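Local coordinates for protein cruciferin (Brassica napus, PDB 3KGL) that probably serves as a seed storage protein, an 11S globulin laid down as a nutrient reservoir in the rapeseed, at residues Q1-C7 and L38-G42; L9-A14 and D365-D369. All coordinates share one frame; numbering follows the deposited sequence.

From the N terminus, the chain first runs as an irregular arm ahead of strand 19-23, and both contacts pin that arm down. Contact 1 joins residues 1-7 to the end of helix 36-41, closing a loop that holds strands 19-23 and 26-30 of the first cupin domain. Contact 2 takes the next piece, 9-14, to strand 366-369 of the second cupin domain, closing a loop of 350 residues. The segments alternate along the chain, so the two loops cross. The contact centres lie about 14 Å apart, and C40 packs on L9 where they touch. One short arm is thus tied to both cupin domains, and both contacts meet a second subunit.

Contact 1 of 2, residues Q1-C7 and L38-G42; sequences QQFPNEC and LRCSG
Q1 meets R39 through its backbone carbonyl: NH2 of R39 donates to O of Q1 over 3.2 Å. The bond is bent, 147° at the hydrogen, and the oxygen sits somewhat out of the guanidinium plane rather than squarely in it. Q2, poorly ordered, lays the aliphatic start of its chain against the same group, CB over one face and CG beside NH2, with its amide plane turned 22° from the guanidinium. F3 adds its ring edge, with CD1 4.3 Å from CD of R39, and packs on P4 of a third subunit. R39 reaches all three because its CG stands anti to the backbone N (chi1 173°) and the chain then bends at chi3, carrying the guanidinium away from the helix to the N-terminal arm.

After a cis peptide before P4 the chain turns back to the helix. E6 points at it, and OE2 comes to 3.7 Å from the backbone O of R39. Those two oxygens do not bond to each other; R190 of the same chain makes weak contacts with both. The E6 backbone O also rests near CB of C40. C7 then makes the covalent link, its SG 2.0 Å from SG of C40, and its backbone N donates to D189 of a second subunit.

G42, the first residue past the helix, has positive phi and closes its end as a Schellman motif, its N bonded to O of R39. Chemically, the contact is a covalent staple beside a softer polar clasp: the intrachain disulfide fixes the arm at C7, whereas Q1 and Q2 depend on one bent hydrogen bond and the aliphatic contact with R39, in keeping with the poor order of Q2.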
loop_
_atom_site.group_PDB
_atom_site.type_symbol
_atom_site.label_atom_id
_atom_site.label_comp_id
_atom_site.label_asym_id
_atom_site.label_seq_id
_atom_site.Cartn_x
_atom_site.Cartn_y
_atom_site.Cartn_z
ATOM N N GLN A 1 -17.741 -0.576 -14.639
ATOM C CA GLN A 1 -18.300 0.244 -13.562
ATOM C C GLN A 1 -17.264 1.162 -12.906
ATOM O O GLN A 1 -16.309 1.597 -13.561
ATOM C CB GLN A 1 -18.953 -0.630 -12.492
ATOM C CG GLN A 1 -20.203 -1.359 -12.938
ATOM C CD GLN A 1 -20.914 -2.026 -11.775
ATOM O OE1 GLN A 1 -20.853 -1.549 -10.635
ATOM N NE2 GLN A 1 -21.592 -3.135 -12.055
ATOM N N GLN A 2 -17.458 1.451 -11.614
ATOM C CA GLN A 2 -16.591 2.389 -10.878
ATOM C C GLN A 2 -16.366 2.079 -9.377
ATOM O O GLN A 2 -17.196 1.419 -8.730
ATOM C CB GLN A 2 -17.103 3.826 -11.038
ATOM C CG GLN A 2 -17.373 4.225 -12.476
ATOM C CD GLN A 2 -17.620 5.704 -12.627
ATOM O OE1 GLN A 2 -18.399 6.126 -13.481
ATOM N NE2 GLN A 2 -16.956 6.506 -11.797
ATOM N N PHE A 3 -15.243 2.592 -8.850
ATOM C CA PHE A 3 -14.751 2.343 -7.476
ATOM C C PHE A 3 -15.813 2.448 -6.395
ATOM O O PHE A 3 -16.524 3.449 -6.309
ATOM C CB PHE A 3 -13.585 3.278 -7.137
ATOM C CG PHE A 3 -13.800 4.710 -7.585
ATOM C CD1 PHE A 3 -13.390 5.128 -8.845
ATOM C CD2 PHE A 3 -14.411 5.638 -6.742
ATOM C CE1 PHE A 3 -13.589 6.435 -9.254
ATOM C CE2 PHE A 3 -14.612 6.953 -7.147
ATOM C CZ PHE A 3 -14.201 7.348 -8.401
ATOM N N PRO A 4 -15.889 1.429 -5.528
ATOM C CA PRO A 4 -14.904 0.356 -5.427
ATOM C C PRO A 4 -15.334 -0.905 -6.175
ATOM O O PRO A 4 -14.923 -1.998 -5.796
ATOM C CB PRO A 4 -14.941 0.067 -3.943
ATOM C CG PRO A 4 -16.453 0.106 -3.664
ATOM C CD PRO A 4 -17.019 1.170 -4.618
ATOM N N ASN A 5 -16.167 -0.764 -7.200
ATOM C CA ASN A 5 -16.471 -1.888 -8.078
ATOM C C ASN A 5 -15.822 -1.681 -9.444
ATOM O O ASN A 5 -16.411 -1.962 -10.479
ATOM C CB ASN A 5 -17.975 -2.101 -8.175
ATOM C CG ASN A 5 -18.591 -2.435 -6.832
ATOM O OD1 ASN A 5 -18.637 -1.597 -5.928
ATOM N ND2 ASN A 5 -19.057 -3.667 -6.689
ATOM N N GLU A 6 -14.590 -1.176 -9.409
ATOM C CA GLU A 6 -13.798 -0.844 -10.589
ATOM C C GLU A 6 -13.483 -2.083 -11.415
ATOM O O GLU A 6 -12.982 -1.974 -12.535
ATOM C CB GLU A 6 -12.495 -0.131 -10.169
ATOM C CG GLU A 6 -12.080 -0.391 -8.702
ATOM C CD GLU A 6 -10.637 0.001 -8.377
ATOM O OE1 GLU A 6 -10.430 0.772 -7.409
ATOM O OE2 GLU A 6 -9.707 -0.468 -9.075
ATOM N N CYS A 7 -13.779 -3.258 -10.856
ATOM C CA CYS A 7 -13.472 -4.525 -11.528
ATOM C C CYS A 7 -14.671 -5.424 -11.875
ATOM O O CYS A 7 -14.490 -6.588 -12.249
ATOM C CB CYS A 7 -12.422 -5.298 -10.742
ATOM S SG CYS A 7 -10.813 -4.548 -10.892
ATOM N N LEU A 38 -9.027 -0.210 -17.909
ATOM C CA LEU A 38 -7.684 0.201 -17.490
ATOM C C LEU A 38 -7.635 0.607 -16.022
ATOM O O LEU A 38 -6.629 0.383 -15.350
ATOM C CB LEU A 38 -7.125 1.321 -18.374
ATOM C CG LEU A 38 -6.282 0.854 -19.561
ATOM C CD1 LEU A 38 -5.450 1.997 -20.098
ATOM C CD2 LEU A 38 -5.383 -0.287 -19.142
ATOM N N ARG A 39 -8.724 1.201 -15.539
ATOM C CA ARG A 39 -8.832 1.641 -14.149
ATOM C C ARG A 39 -8.714 0.469 -13.171
ATOM O O ARG A 39 -8.017 0.563 -12.163
ATOM C CB ARG A 39 -10.134 2.421 -13.941
ATOM C CG ARG A 39 -10.462 2.811 -12.509
ATOM C CD ARG A 39 -11.425 4.004 -12.478
ATOM N NE ARG A 39 -12.688 3.705 -13.150
ATOM C CZ ARG A 39 -13.483 4.614 -13.713
ATOM N NH1 ARG A 39 -13.148 5.902 -13.699
ATOM N NH2 ARG A 39 -14.611 4.226 -14.302
ATOM N N CYS A 40 -9.379 -0.635 -13.485
ATOM C CA CYS A 40 -9.246 -1.868 -12.720
ATOM C C CYS A 40 -7.787 -2.292 -12.552
ATOM O O CYS A 40 -7.317 -2.481 -11.434
ATOM C CB CYS A 40 -10.054 -2.998 -13.378
ATOM S SG CYS A 40 -9.836 -4.684 -12.681
ATOM N N SER A 41 -7.077 -2.452 -13.663
ATOM C CA SER A 41 -5.685 -2.893 -13.626
ATOM C C SER A 41 -4.785 -1.915 -12.886
ATOM O O SER A 41 -3.645 -2.228 -12.568
ATOM C CB SER A 41 -5.160 -3.133 -15.043
ATOM O OG SER A 41 -5.391 -4.477 -15.438
ATOM N N GLY A 42 -5.304 -0.726 -12.621
ATOM C CA GLY A 42 -4.563 0.284 -11.896
ATOM C C GLY A 42 -3.317 0.796 -12.590
ATOM O O GLY A 42 -2.330 1.112 -11.928
#

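Contact 2 of 2, residues L9-A14 and D365-D369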
loop_
_atom_site.group_PDB
_atom_site.type_symbol
_atom_site.label_atom_id
_atom_site.label_comp_id
_atom_site.label_asym_id
_atom_site.label_seq_id
_atom_site.Cartn_x
_atom_site.Cartn_y
_atom_site.Cartn_z
ATOM N N LEU A 9 -16.277 -5.913 -14.585
ATOM C CA LEU A 9 -16.085 -5.743 -16.024
ATOM C C LEU A 9 -16.794 -6.860 -16.749
ATOM O O LEU A 9 -16.640 -8.039 -16.398
ATOM C CB LEU A 9 -14.613 -5.860 -16.381
ATOM C CG LEU A 9 -13.740 -4.618 -16.434
ATOM C CD1 LEU A 9 -14.172 -3.616 -15.399
ATOM C CD2 LEU A 9 -12.320 -5.066 -16.235
ATOM N N ASP A 10 -17.549 -6.496 -17.781
ATOM C CA ASP A 10 -18.333 -7.474 -18.516
ATOM C C ASP A 10 -17.862 -7.587 -19.945
ATOM O O ASP A 10 -18.143 -8.566 -20.623
ATOM C CB ASP A 10 -19.814 -7.129 -18.432
ATOM C CG ASP A 10 -20.438 -7.574 -17.111
ATOM O OD1 ASP A 10 -20.499 -8.807 -16.848
ATOM O OD2 ASP A 10 -20.860 -6.683 -16.338
ATOM N N GLN A 11 -17.104 -6.589 -20.379
ATOM C CA GLN A 11 -16.558 -6.580 -21.716
ATOM C C GLN A 11 -15.241 -5.815 -21.754
ATOM O O GLN A 11 -15.186 -4.655 -21.345
ATOM C CB GLN A 11 -17.564 -5.938 -22.657
ATOM C CG GLN A 11 -17.413 -6.319 -24.111
ATOM C CD GLN A 11 -17.962 -5.252 -25.033
ATOM O OE1 GLN A 11 -18.468 -4.223 -24.578
ATOM N NE2 GLN A 11 -17.859 -5.485 -26.337
ATOM N N LEU A 12 -14.179 -6.471 -22.222
ATOM C CA LEU A 12 -12.895 -5.805 -22.452
ATOM C C LEU A 12 -12.690 -5.634 -23.947
ATOM O O LEU A 12 -13.252 -6.380 -24.739
ATOM C CB LEU A 12 -11.716 -6.608 -21.891
ATOM C CG LEU A 12 -11.806 -7.420 -20.593
ATOM C CD1 LEU A 12 -10.795 -8.566 -20.599
ATOM C CD2 LEU A 12 -11.611 -6.545 -19.371
ATOM N N ASN A 13 -11.870 -4.663 -24.328
ATOM C CA ASN A 13 -11.609 -4.388 -25.736
ATOM C C ASN A 13 -10.132 -4.159 -26.027
ATOM O O ASN A 13 -9.424 -3.576 -25.216
ATOM C CB ASN A 13 -12.397 -3.156 -26.194
ATOM C CG ASN A 13 -13.898 -3.378 -26.187
ATOM O OD1 ASN A 13 -14.659 -2.527 -25.727
ATOM N ND2 ASN A 13 -14.332 -4.524 -26.700
ATOM N N ALA A 14 -9.669 -4.615 -27.184
ATOM C CA ALA A 14 -8.367 -4.196 -27.679
ATOM C C ALA A 14 -8.332 -2.664 -27.753
ATOM O O ALA A 14 -9.123 -2.054 -28.473
ATOM C CB ALA A 14 -8.118 -4.792 -29.033
ATOM N N ASP A 365 -18.179 -15.603 -17.407
ATOM C CA ASP A 365 -18.544 -15.034 -18.697
ATOM C C ASP A 365 -17.311 -14.775 -19.530
ATOM O O ASP A 365 -16.206 -14.652 -18.997
ATOM C CB ASP A 365 -19.300 -13.720 -18.508
ATOM C CG ASP A 365 -20.629 -13.919 -17.848
ATOM O OD1 ASP A 365 -21.187 -15.023 -18.027
ATOM O OD2 ASP A 365 -21.109 -12.987 -17.160
ATOM N N ARG A 366 -17.507 -14.688 -20.840
ATOM C CA ARG A 366 -16.423 -14.373 -21.756
ATOM C C ARG A 366 -16.417 -12.878 -21.970
ATOM O O ARG A 366 -17.360 -12.335 -22.526
ATOM C CB ARG A 366 -16.612 -15.104 -23.085
ATOM C CG ARG A 366 -15.318 -15.479 -23.747
ATOM C CD ARG A 366 -15.533 -16.089 -25.089
ATOM N NE ARG A 366 -16.265 -17.335 -25.025
ATOM C CZ ARG A 366 -17.153 -17.724 -25.934
ATOM N NH1 ARG A 366 -17.426 -16.930 -26.958
ATOM N NH2 ARG A 366 -17.781 -18.898 -25.812
ATOM N N VAL A 367 -15.371 -12.201 -21.516
ATOM C CA VAL A 367 -15.348 -10.734 -21.556
ATOM C C VAL A 367 -14.557 -10.197 -22.734
ATOM O O VAL A 367 -14.539 -8.993 -22.976
ATOM C CB VAL A 367 -14.781 -10.124 -20.262
ATOM C CG1 VAL A 367 -15.727 -10.379 -19.092
ATOM C CG2 VAL A 367 -13.375 -10.669 -19.981
ATOM N N PHE A 368 -13.891 -11.096 -23.452
ATOM C CA PHE A 368 -13.268 -10.754 -24.724
ATOM C C PHE A 368 -13.089 -12.020 -25.548
ATOM O O PHE A 368 -12.757 -13.068 -25.020
ATOM C CB PHE A 368 -11.939 -10.045 -24.511
ATOM C CG PHE A 368 -11.227 -9.691 -25.782
ATOM C CD1 PHE A 368 -11.379 -8.440 -26.347
ATOM C CD2 PHE A 368 -10.392 -10.610 -26.406
ATOM C CE1 PHE A 368 -10.714 -8.101 -27.519
ATOM C CE2 PHE A 368 -9.724 -10.285 -27.568
ATOM C CZ PHE A 368 -9.887 -9.025 -28.127
ATOM N N ASP A 369 -13.331 -11.913 -26.845
ATOM C CA ASP A 369 -13.253 -13.061 -27.739
ATOM C C ASP A 369 -13.107 -12.544 -29.173
ATOM O O ASP A 369 -14.090 -12.308 -29.873
ATOM C CB ASP A 369 -14.494 -13.945 -27.554
ATOM C CG ASP A 369 -14.734 -14.905 -28.719
ATOM O OD1 ASP A 369 -13.760 -15.495 -29.244
ATOM O OD2 ASP A 369 -15.919 -15.081 -29.092
#
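L12 and V367 make the central bond: the backbone N of L12 donates to O of V367 at 2.7 Å, nearly straight at 171°. V367 points its side chain into the arm. CG1 lies 3.4 Å from the backbone O of D10, while CG2 packs against CD1 of L12. In F368 a chi1 of 179° swings the ring away from its own N and alongside the arm; O of L12 lies in the ring plane, at the edge, 3.2 Å from CD1, with CE1 near A14. With an alanine in place of F368 the ring would be lost, which is likely to open a gap beside A14 and the L12 carbonyl.

Further out, OD1 of D10 comes within 4.2 Å of OD2 of D365, two like charges. N363 binds OD2 of D365, and K217 of a second subunit forms a salt bridge to its OD1, which probably eases the repulsion. Behind them, V359 of strand 354-360 takes the side chains of L12, V367 and F368. The backbones of V367 and F368 both bond to V359, two residues opposite one: a classic beta bulge, with the N-terminal arm along this strand of the second cupin domain, in the two-cupin fold of 11S globulins.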